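Local coordinates for amino acid ABC transporter, periplasmic amino acid-binding protein, putative (Streptococcus pneumoniae, PDB 4I62) that probably captures L-arginine outside the cell membrane and delivers it to an amino acid ABC importer, as the substrate-binding component of that transporter, at residues A[120-126]-A[227-233]; A[184-188]-A[209-213]. All blocks are in the same frame, centred on the assembly; numbering follows the deposited sequence.

How the interactions relate
Both contacts belong to one arginine-binding protein and lie on opposite sides of the chain's centre. Interaction 1 pairs 120-126 with 227-233, side by side in the first lobe, their Y126 and Y227 ends toward the probable crossing between the lobes; the side chain of Y227 comes to about 4 Å from the bound arginine. Interaction 2 joins 184-188 to 209-213 in the other lobe, where the side chain of I184 is about 11 Å from the ligand. The centres of interactions 1 and 2 are 31 Å apart. Along the chain, interaction 2 is nested in the loop that interaction 1 closes, and strands 212-214 and 226-232 follow one another and share a mixed sheet.

Interaction 1 of 2, residues A[120-126]-A[227-233]; sequences DFSTPYY and YAVAMKK
The Y125 ring carries Y227 CB over one face, a CH-pi contact with this carbon 4.1 Å from the ring centroid, while V229 N and a water lie at its edge. The Y227 ring in turn has Y126 CD2 over one face, 3.9 Å above its plane and shifted toward the rim, and Y125 CE1 at its edge. Y125 can turn back over Y227 because its CG stands between the backbone N and the carbonyl carbon (chi1 68°); its hydroxyl then meets the water, which donates to A228 O. A tyrosine suits both places, offering a flat apolar surface with a polar end: Y227 OH is bonded to E198.

Beyond the rings the backbones run antiparallel. D120 and M231 form a hydrogen-bonded pair, M231 N reaching D120 O at 2.9 Å, and D120 CB rests on M231 CG at 3.4 Å. The D120 carboxylate meets S235 N. At S122 the side chain replaces a backbone acceptor: its N donates to V229 O, while its OG accepts V229 N at 2.9 Å (165°) and donates to T123 O. Y125 N to Y227 O (2.8 Å) and Y227 N to Y126 O carry the pairing on to the pocket end. A228 and A230 let F121 come close, its CD1 lying 3.7 Å from A228 CB.

F52 packs edge-to-face on Y126 and Y227. Antiparallel segments leading at this end toward the other lobe are consistent with the base of the hinge in the type II periplasmic binding protein fold; Y227 lines the arginine pocket.

Interaction 2 of 2, residues A[184-188]-A[209-213]; sequences ITDLK and NPDLA
K188, at the last turn of helix 180-188, faces the type I beta turn from N209 to L212, with the CA atoms of K188 and D211 7.9 Å apart; that turn is closed by L212 N on N209 O at 2.9 Å, and P210 suits its second position because its ring fixes phi near the value needed there.

In the conformer described, the K188 chain runs extended as far as CE and bends at chi4 (-76°), which swings NZ between two acceptors of the turn. It donates to N209 OD1 at 2.7 Å, tilted out of that carbonyl plane, and makes a salt bridge with D211 OD2 at 2.8 Å, approached on the syn side; D211 OD1 is a weak second partner. One ammonium thus ties together the first and third turn residues, and a long flexible lysine suits the span. N209 ND2 is held by F205 O, which would steady the amide and leave its oxygen to the lysine.

Beneath this polar layer the contact is apolar. L187 and L212 meet tip to tip, CD2 to CD2 at 3.9 Å, and I184 CD1 lies across L212 CD1 at 4.2 Å, branched chains filling the buried side.

I184, L187 and L212 all rest on I133 of strand 126-135, and A213 bonds through its backbone to V134 of that strand. Helix 180-188 thus lies against strand 126-135 and the start of strand 212-214, which follows helix 199-208.

Interaction 1 of 2, residues A[120-126]-A[227-233]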
loop_
_atom_site.group_PDB
_atom_site.type_symbol
_atom_site.label_atom_id
_atom_site.label_comp_id
_atom_site.label_asym_id
_atom_site.label_seq_id
_atom_site.Cartn_x
_atom_site.Cartn_y
_atom_site.Cartn_z
ATOM N N ASP A 120 5.269 12.072 -11.483
ATOM C CA ASP A 120 4.479 13.110 -10.827
ATOM C C ASP A 120 3.732 12.376 -9.701
ATOM O O ASP A 120 3.251 11.233 -9.875
ATOM C CB ASP A 120 3.431 13.723 -11.786
ATOM C CG ASP A 120 3.918 14.955 -12.549
ATOM O OD1 ASP A 120 5.147 15.231 -12.574
ATOM O OD2 ASP A 120 3.028 15.632 -13.150
ATOM N N PHE A 121 3.591 13.050 -8.563
ATOM C CA PHE A 121 2.739 12.557 -7.507
ATOM C C PHE A 121 1.644 13.552 -7.209
ATOM O O PHE A 121 1.852 14.768 -7.219
ATOM C CB PHE A 121 3.522 12.334 -6.204
ATOM C CG PHE A 121 4.303 11.044 -6.159
ATOM C CD1 PHE A 121 3.636 9.867 -5.937
ATOM C CD2 PHE A 121 5.674 11.019 -6.310
ATOM C CE1 PHE A 121 4.335 8.662 -5.840
ATOM C CE2 PHE A 121 6.377 9.804 -6.229
ATOM C CZ PHE A 121 5.699 8.635 -5.993
ATOM N N SER A 122 0.480 13.036 -6.883
ATOM C CA SER A 122 -0.550 13.861 -6.282
ATOM C C SER A 122 -0.093 14.426 -4.954
ATOM O O SER A 122 0.922 13.984 -4.360
ATOM C CB SER A 122 -1.824 13.044 -6.047
ATOM O OG SER A 122 -1.675 12.130 -4.975
ATOM N N THR A 123 -0.855 15.387 -4.450
ATOM C CA THR A 123 -0.751 15.759 -3.059
ATOM C C THR A 123 -0.972 14.485 -2.198
ATOM O O THR A 123 -1.673 13.558 -2.603
ATOM C CB THR A 123 -1.793 16.825 -2.756
ATOM O OG1 THR A 123 -1.464 17.499 -1.544
ATOM C CG2 THR A 123 -3.163 16.252 -2.613
ATOM N N PRO A 124 -0.372 14.414 -1.008
ATOM C CA PRO A 124 -0.521 13.176 -0.236
ATOM C C PRO A 124 -1.933 12.984 0.281
ATOM O O PRO A 124 -2.646 13.982 0.591
ATOM C CB PRO A 124 0.419 13.378 0.961
ATOM C CG PRO A 124 1.335 14.475 0.578
ATOM C CD PRO A 124 0.688 15.293 -0.485
ATOM N N TYR A 125 -2.336 11.739 0.422
ATOM C CA TYR A 125 -3.645 11.419 0.953
ATOM C C TYR A 125 -3.655 10.594 2.229
ATOM O O TYR A 125 -4.745 10.362 2.768
ATOM C CB TYR A 125 -4.588 10.817 -0.094
ATOM C CG TYR A 125 -4.207 9.439 -0.579
ATOM C CD1 TYR A 125 -4.634 8.305 0.086
ATOM C CD2 TYR A 125 -3.469 9.271 -1.753
ATOM C CE1 TYR A 125 -4.303 7.016 -0.383
ATOM C CE2 TYR A 125 -3.138 8.005 -2.244
ATOM C CZ TYR A 125 -3.568 6.885 -1.544
ATOM O OH TYR A 125 -3.267 5.633 -2.027
ATOM N N TYR A 126 -2.497 10.127 2.696
ATOM C CA TYR A 126 -2.462 9.358 3.937
ATOM C C TYR A 126 -1.048 9.432 4.451
ATOM O O TYR A 126 -0.092 9.535 3.651
ATOM C CB TYR A 126 -2.794 7.882 3.676
ATOM C CG TYR A 126 -2.987 7.074 4.922
ATOM C CD1 TYR A 126 -4.187 7.138 5.603
ATOM C CD2 TYR A 126 -1.992 6.251 5.428
ATOM C CE1 TYR A 126 -4.398 6.423 6.772
ATOM C CE2 TYR A 126 -2.189 5.540 6.635
ATOM C CZ TYR A 126 -3.399 5.625 7.277
ATOM O OH TYR A 126 -3.621 4.912 8.444
ATOM N N TYR A 227 1.372 8.522 1.487
ATOM C CA TYR A 227 0.860 7.902 0.288
ATOM C C TYR A 227 0.341 8.971 -0.689
ATOM O O TYR A 227 -0.239 9.974 -0.277
ATOM C CB TYR A 227 -0.319 6.975 0.584
ATOM C CG TYR A 227 -0.061 5.741 1.380
ATOM C CD1 TYR A 227 1.213 5.356 1.764
ATOM C CD2 TYR A 227 -1.150 4.950 1.753
ATOM C CE1 TYR A 227 1.401 4.168 2.518
ATOM C CE2 TYR A 227 -0.979 3.797 2.492
ATOM C CZ TYR A 227 0.289 3.418 2.875
ATOM O OH TYR A 227 0.410 2.237 3.595
ATOM N N ALA A 228 0.556 8.702 -1.978
ATOM C CA ALA A 228 0.111 9.595 -3.031
ATOM C C ALA A 228 -0.185 8.778 -4.282
ATOM O O ALA A 228 0.225 7.602 -4.405
ATOM C CB ALA A 228 1.159 10.658 -3.288
ATOM N N VAL A 229 -0.911 9.382 -5.214
ATOM C CA VAL A 229 -1.170 8.775 -6.508
ATOM C C VAL A 229 -0.015 9.092 -7.444
ATOM O O VAL A 229 0.386 10.250 -7.558
ATOM C CB VAL A 229 -2.470 9.336 -7.077
ATOM C CG1 VAL A 229 -2.710 8.840 -8.509
ATOM C CG2 VAL A 229 -3.643 9.049 -6.141
ATOM N N ALA A 230 0.531 8.057 -8.093
ATOM C CA ALA A 230 1.643 8.288 -9.039
ATOM C C ALA A 230 1.131 8.331 -10.449
ATOM O O ALA A 230 0.201 7.594 -10.836
ATOM C CB ALA A 230 2.690 7.176 -8.918
ATOM N N MET A 231 1.757 9.181 -11.238
ATOM C CA MET A 231 1.416 9.318 -12.644
ATOM C C MET A 231 2.684 9.692 -13.420
ATOM O O MET A 231 3.728 9.970 -12.828
ATOM C CB MET A 231 0.300 10.350 -12.830
ATOM C CG MET A 231 0.702 11.742 -12.479
ATOM S SD MET A 231 -0.713 12.806 -12.093
ATOM C CE MET A 231 -1.017 12.333 -10.384
ATOM N N LYS A 232 2.592 9.647 -14.738
ATOM C CA LYS A 232 3.743 10.007 -15.548
ATOM C C LYS A 232 4.143 11.452 -15.322
ATOM O O LYS A 232 3.308 12.326 -15.044
ATOM C CB LYS A 232 3.508 9.720 -17.025
ATOM C CG LYS A 232 3.891 8.294 -17.423
ATOM C CD LYS A 232 3.570 8.030 -18.891
ATOM C CE LYS A 232 4.404 8.917 -19.802
ATOM N NZ LYS A 232 5.868 8.643 -19.626
ATOM N N LYS A 233 5.443 11.695 -15.469
ATOM C CA LYS A 233 6.016 13.012 -15.274
ATOM C C LYS A 233 5.329 13.990 -16.201
ATOM O O LYS A 233 4.950 13.633 -17.318
ATOM C CB LYS A 233 7.516 12.980 -15.593
ATOM C CG LYS A 233 8.319 14.108 -14.967
ATOM C CD LYS A 233 8.294 13.962 -13.467
ATOM C CE LYS A 233 9.278 14.884 -12.778
ATOM N NZ LYS A 233 9.218 14.671 -11.300
HETATM O O HOH W 1 -1.215 5.202 -3.978
#

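Interaction 2 of 2, residues A[184-188]-A[209-213]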
loop_
_atom_site.group_PDB
_atom_site.type_symbol
_atom_site.label_atom_id
_atom_site.label_comp_id
_atom_site.label_asym_id
_atom_site.label_seq_id
_atom_site.Cartn_x
_atom_site.Cartn_y
_atom_site.Cartn_z
ATOM N N ILE A 184 3.038 -13.293 5.143
ATOM C CA ILE A 184 2.268 -13.733 6.309
ATOM C C ILE A 184 2.406 -15.241 6.518
ATOM O O ILE A 184 2.608 -15.691 7.643
ATOM C CB ILE A 184 0.796 -13.282 6.176
ATOM C CG1 ILE A 184 0.686 -11.746 6.247
ATOM C CG2 ILE A 184 -0.123 -13.957 7.203
ATOM C CD1 ILE A 184 1.028 -11.174 7.601
ATOM N N THR A 185 2.343 -16.018 5.442
ATOM C CA THR A 185 2.554 -17.461 5.559
ATOM C C THR A 185 3.955 -17.793 6.098
ATOM O O THR A 185 4.091 -18.665 6.972
ATOM C CB THR A 185 2.327 -18.125 4.196
ATOM O OG1 THR A 185 0.978 -17.875 3.789
ATOM C CG2 THR A 185 2.569 -19.615 4.261
ATOM N N ASP A 186 4.982 -17.090 5.645
ATOM C CA ASP A 186 6.332 -17.343 6.130
ATOM C C ASP A 186 6.477 -16.956 7.604
ATOM O O ASP A 186 7.203 -17.621 8.357
ATOM C CB ASP A 186 7.359 -16.537 5.338
ATOM C CG ASP A 186 7.816 -17.201 4.078
ATOM O OD1 ASP A 186 7.268 -18.254 3.703
ATOM O OD2 ASP A 186 8.744 -16.635 3.455
ATOM N N LEU A 187 5.790 -15.904 8.038
ATOM C CA LEU A 187 5.832 -15.509 9.435
ATOM C C LEU A 187 5.130 -16.556 10.305
ATOM O O LEU A 187 5.653 -16.980 11.354
ATOM C CB LEU A 187 5.180 -14.146 9.602
ATOM C CG LEU A 187 5.103 -13.615 11.039
ATOM C CD1 LEU A 187 6.493 -13.433 11.654
ATOM C CD2 LEU A 187 4.351 -12.292 11.058
ATOM N N LYS A 188 4.012 -17.084 9.831
ATOM C CA LYS A 188 3.346 -18.168 10.533
ATOM C C LYS A 188 4.199 -19.439 10.624
ATOM O O LYS A 188 4.229 -20.108 11.660
ATOM C CB LYS A 188 2.040 -18.486 9.828
ATOM C CG LYS A 188 0.951 -17.468 10.055
ATOM C CD LYS A 188 -0.198 -17.627 9.053
ATOM C CE LYS A 188 -1.341 -16.702 9.348
ATOM N NZ LYS A 188 -2.193 -17.128 10.520
ATOM N N ASN A 209 -5.699 -12.724 11.955
ATOM C CA ASN A 209 -4.714 -13.715 12.353
ATOM C C ASN A 209 -4.367 -13.549 13.821
ATOM O O ASN A 209 -3.362 -12.904 14.172
ATOM C CB ASN A 209 -3.438 -13.585 11.517
ATOM C CG ASN A 209 -3.675 -13.911 10.049
ATOM O OD1 ASN A 209 -3.783 -15.092 9.684
ATOM N ND2 ASN A 209 -3.826 -12.886 9.209
ATOM N N PRO A 210 -5.180 -14.110 14.700
ATOM C CA PRO A 210 -4.981 -13.907 16.142
ATOM C C PRO A 210 -3.733 -14.600 16.692
ATOM O O PRO A 210 -3.377 -14.384 17.859
ATOM C CB PRO A 210 -6.245 -14.514 16.756
ATOM C CG PRO A 210 -6.715 -15.509 15.734
ATOM C CD PRO A 210 -6.406 -14.875 14.416
ATOM N N ASP A 211 -3.040 -15.378 15.858
ATOM C CA ASP A 211 -1.728 -15.916 16.187
ATOM C C ASP A 211 -0.602 -14.879 16.053
ATOM O O ASP A 211 0.532 -15.149 16.462
ATOM C CB ASP A 211 -1.452 -17.124 15.277
ATOM C CG ASP A 211 -1.714 -16.823 13.780
ATOM O OD1 ASP A 211 -2.815 -16.362 13.421
ATOM O OD2 ASP A 211 -0.805 -17.068 12.968
ATOM N N LEU A 212 -0.908 -13.722 15.466
ATOM C CA LEU A 212 0.058 -12.669 15.211
ATOM C C LEU A 212 -0.273 -11.434 16.037
ATOM O O LEU A 212 -1.386 -11.295 16.576
ATOM C CB LEU A 212 0.006 -12.300 13.722
ATOM C CG LEU A 212 0.266 -13.460 12.741
ATOM C CD1 LEU A 212 0.291 -12.972 11.288
ATOM C CD2 LEU A 212 1.567 -14.207 13.056
ATOM N N ALA A 213 0.677 -10.512 16.121
ATOM C CA ALA A 213 0.495 -9.268 16.882
ATOM C C ALA A 213 1.426 -8.209 16.324
ATOM O O ALA A 213 2.429 -8.517 15.675
ATOM C CB ALA A 213 0.744 -9.459 18.356
#